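Local coordinates for DUF655 domain-containing protein (Archaeoglobus fulgidus, PDB 2I5H), which is of unknown function but probably binds nucleic acid, as helix-hairpin-helix proteins commonly do, at residues Y22-M27 with P96-E101. Numbering follows the deposited sequence.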
ATOM      1  N   TYR A  22       4.032   3.634   6.899  1.00 16.45           N
ATOM      2  CA  TYR A  22       2.901   4.381   7.436  1.00 17.08           C
ATOM      3  C   TYR A  22       2.155   3.532   8.465  1.00 16.78           C
ATOM      4  O   TYR A  22       1.941   2.333   8.268  1.00 14.26           O
ATOM      5  CB  TYR A  22       1.972   4.800   6.292  1.00 18.37           C
ATOM      6  CG  TYR A  22       2.478   5.988   5.493  1.00 22.12           C
ATOM      7  CD1 TYR A  22       1.977   7.270   5.722  1.00 25.41           C
ATOM      8  CD2 TYR A  22       3.455   5.830   4.513  1.00 23.86           C
ATOM      9  CE1 TYR A  22       2.434   8.368   4.992  1.00 26.31           C
ATOM     10  CE2 TYR A  22       3.922   6.924   3.774  1.00 26.82           C
ATOM     11  CZ  TYR A  22       3.405   8.186   4.019  1.00 28.21           C
ATOM     12  OH  TYR A  22       3.843   9.261   3.281  1.00 29.31           O
ATOM     13  N   VAL A  23       1.774   4.163   9.572  1.00 16.22           N
ATOM     14  CA  VAL A  23       1.086   3.481  10.653  1.00 16.15           C
ATOM     15  C   VAL A  23      -0.346   3.080  10.315  1.00 15.92           C
ATOM     16  O   VAL A  23      -1.145   3.899   9.863  1.00 16.62           O
ATOM     17  CB  VAL A  23       1.071   4.357  11.929  1.00 17.18           C
ATOM     18  CG1 VAL A  23       0.289   3.663  13.026  1.00 16.12           C
ATOM     19  CG2 VAL A  23       2.495   4.642  12.377  1.00 15.92           C
ATOM     20  N   LEU A  24      -0.652   1.809  10.544  1.00 14.88           N
ATOM     21  CA  LEU A  24      -1.978   1.262  10.298  1.00 15.86           C
ATOM     22  C   LEU A  24      -2.746   1.120  11.603  1.00 16.25           C
ATOM     23  O   LEU A  24      -3.967   1.281  11.640  1.00 16.04           O
ATOM     24  CB  LEU A  24      -1.871  -0.123   9.651  1.00 13.35           C
ATOM     25  CG  LEU A  24      -1.152  -0.254   8.306  1.00 14.94           C
ATOM     26  CD1 LEU A  24      -0.994  -1.731   7.958  1.00 16.19           C
ATOM     27  CD2 LEU A  24      -1.940   0.465   7.224  1.00 16.65           C
ATOM     28  N   ASP A  25      -2.019   0.810  12.672  1.00 14.98           N
ATOM     29  CA  ASP A  25      -2.627   0.596  13.975  1.00 14.82           C
ATOM     30  C   ASP A  25      -1.552   0.647  15.056  1.00 15.71           C
ATOM     31  O   ASP A  25      -0.467   0.084  14.885  1.00 14.87           O
ATOM     32  CB  ASP A  25      -3.322  -0.778  13.965  1.00 16.73           C
ATOM     33  CG  ASP A  25      -4.114  -1.058  15.230  1.00 19.28           C
ATOM     34  OD1 ASP A  25      -4.709  -0.121  15.796  1.00 21.76           O
ATOM     35  OD2 ASP A  25      -4.156  -2.232  15.645  1.00 21.09           O
ATOM     36  N   PHE A  26      -1.845   1.345  16.150  1.00 15.97           N
ATOM     37  CA  PHE A  26      -0.907   1.431  17.268  1.00 15.19           C
ATOM     38  C   PHE A  26      -1.521   0.790  18.512  1.00 15.84           C
ATOM     39  O   PHE A  26      -2.660   1.101  18.893  1.00 18.06           O
ATOM     40  CB  PHE A  26      -0.520   2.887  17.563  1.00 15.38           C
ATOM     41  CG  PHE A  26       0.333   3.046  18.803  1.00 14.81           C
ATOM     42  CD1 PHE A  26       1.487   2.271  18.980  1.00 14.21           C
ATOM     43  CD2 PHE A  26      -0.032   3.941  19.805  1.00 16.44           C
ATOM     44  CE1 PHE A  26       2.260   2.386  20.140  1.00 13.24           C
ATOM     45  CE2 PHE A  26       0.736   4.067  20.974  1.00 16.84           C
ATOM     46  CZ  PHE A  26       1.886   3.286  21.142  1.00 16.40           C
ATOM     47  N   MET A  27      -0.766  -0.115  19.134  1.00 14.85           N
ATOM     48  CA  MET A  27      -1.208  -0.830  20.331  1.00 14.56           C
ATOM     49  C   MET A  27      -0.273  -0.561  21.507  1.00 16.08           C
ATOM     50  O   MET A  27       0.764  -1.223  21.656  1.00 13.42           O
ATOM     51  CB  MET A  27      -1.237  -2.334  20.065  1.00 16.32           C
ATOM     52  CG  MET A  27      -2.205  -2.756  18.978  1.00 16.98           C
ATOM     53  SD  MET A  27      -1.920  -4.446  18.410  1.00 22.36           S
ATOM     54  CE  MET A  27      -0.775  -4.155  17.092  1.00 20.36           C
ATOM     55  N   PRO A  96      -7.806  -6.132  13.143  1.00 20.46           N
ATOM     56  CA  PRO A  96      -9.012  -5.716  12.421  1.00 21.04           C
ATOM     57  C   PRO A  96      -8.930  -4.241  12.046  1.00 20.33           C
ATOM     58  O   PRO A  96      -9.303  -3.843  10.942  1.00 20.05           O
ATOM     59  CB  PRO A  96     -10.123  -5.990  13.431  1.00 22.17           C
ATOM     60  CG  PRO A  96      -9.609  -7.205  14.154  1.00 22.13           C
ATOM     61  CD  PRO A  96      -8.156  -6.823  14.396  1.00 21.74           C
ATOM     62  N   ALA A  97      -8.429  -3.438  12.977  1.00 20.05           N
ATOM     63  CA  ALA A  97      -8.282  -2.006  12.761  1.00 19.51           C
ATOM     64  C   ALA A  97      -7.288  -1.758  11.631  1.00 17.40           C
ATOM     65  O   ALA A  97      -7.519  -0.917  10.766  1.00 17.14           O
ATOM     66  CB  ALA A  97      -7.808  -1.335  14.040  1.00 21.24           C
ATOM     67  N   ALA A  98      -6.185  -2.500  11.632  1.00 16.48           N
ATOM     68  CA  ALA A  98      -5.184  -2.338  10.585  1.00 14.59           C
ATOM     69  C   ALA A  98      -5.747  -2.693   9.208  1.00 14.55           C
ATOM     70  O   ALA A  98      -5.453  -2.019   8.217  1.00 13.97           O
ATOM     71  CB  ALA A  98      -3.971  -3.198  10.890  1.00 14.84           C
ATOM     72  N   LYS A  99      -6.547  -3.755   9.143  1.00 14.87           N
ATOM     73  CA  LYS A  99      -7.139  -4.159   7.876  1.00 17.06           C
ATOM     74  C   LYS A  99      -8.080  -3.074   7.356  1.00 17.54           C
ATOM     75  O   LYS A  99      -8.102  -2.775   6.158  1.00 17.12           O
ATOM     76  CB  LYS A  99      -7.910  -5.477   8.030  1.00 18.31           C
ATOM     77  CG  LYS A  99      -7.035  -6.704   8.267  1.00 18.81           C
ATOM     78  CD  LYS A  99      -7.876  -7.967   8.221  1.00 22.38           C
ATOM     79  CE  LYS A  99      -7.036  -9.210   8.445  1.00 23.37           C
ATOM     80  NZ  LYS A  99      -7.887 -10.429   8.404  1.00 30.81           N
ATOM     81  N   THR A 100      -8.860  -2.482   8.253  1.00 19.10           N
ATOM     82  CA  THR A 100      -9.782  -1.430   7.843  1.00 20.74           C
ATOM     83  C   THR A 100      -9.028  -0.220   7.301  1.00 19.19           C
ATOM     84  O   THR A 100      -9.439   0.383   6.313  1.00 19.72           O
ATOM     85  CB  THR A 100     -10.657  -0.952   9.012  1.00 22.75           C
ATOM     86  OG1 THR A 100     -11.365  -2.064   9.565  1.00 25.71           O
ATOM     87  CG2 THR A 100     -11.658   0.097   8.531  1.00 25.33           C
ATOM     88  N   GLU A 101      -7.915   0.122   7.943  1.00 18.29           N
ATOM     89  CA  GLU A 101      -7.132   1.278   7.532  1.00 16.43           C
ATOM     90  C   GLU A 101      -6.255   1.061   6.306  1.00 16.32           C
ATOM     91  O   GLU A 101      -5.950   2.013   5.599  1.00 17.43           O
ATOM     92  CB  GLU A 101      -6.243   1.764   8.687  1.00 16.64           C
ATOM     93  CG  GLU A 101      -6.984   2.261   9.923  1.00 15.75           C
ATOM     94  CD  GLU A 101      -7.896   3.449   9.648  1.00 16.92           C
ATOM     95  OE1 GLU A 101      -7.626   4.220   8.706  1.00 19.09           O
ATOM     96  OE2 GLU A 101      -8.883   3.620  10.392  1.00 21.55           O
TER
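Leu24 and Asp25, the paired residues of a classic beta bulge set against Gln46 of strand 44-49, meet the first turns of helix 96-111 through Ala97, Ala98 and Glu101. The methyl of Ala98 sits against both bulge residues, with its CB 3.9 Å from Leu24 CB and 4.0 Å from Asp25 CB. So small a side chain lets the backbones come close, the CA atoms of Leu24 and Ala98 lying 4.8 Å apart. Beyond CB, the Leu24 side chain runs along the helix to Leu102 and Val105 and also touches Val48, joining the helix to the antiparallel sheet that it packs against. No hydrogen bond links the two segments directly; the contact is one of van der Waals packing. The change of direction at Leu24 brings its O up to the aliphatic part of Glu101, 3.6 Å from Glu101 CG, while a bend at chi2 (-61°) swings the Glu101 carboxylate clear of the strand. With CG anti to the backbone N (chi1 -174°), the Asp25 carboxylate lies beside the methyl of Ala97, its OD1 3.8 Å from Ala97 CB. The other oxygen, OD2, is hydrogen-bonded to the hydroxyl of Thr95, the N-cap of helix 96-111, whose OG1 also accepts from Ala98 N.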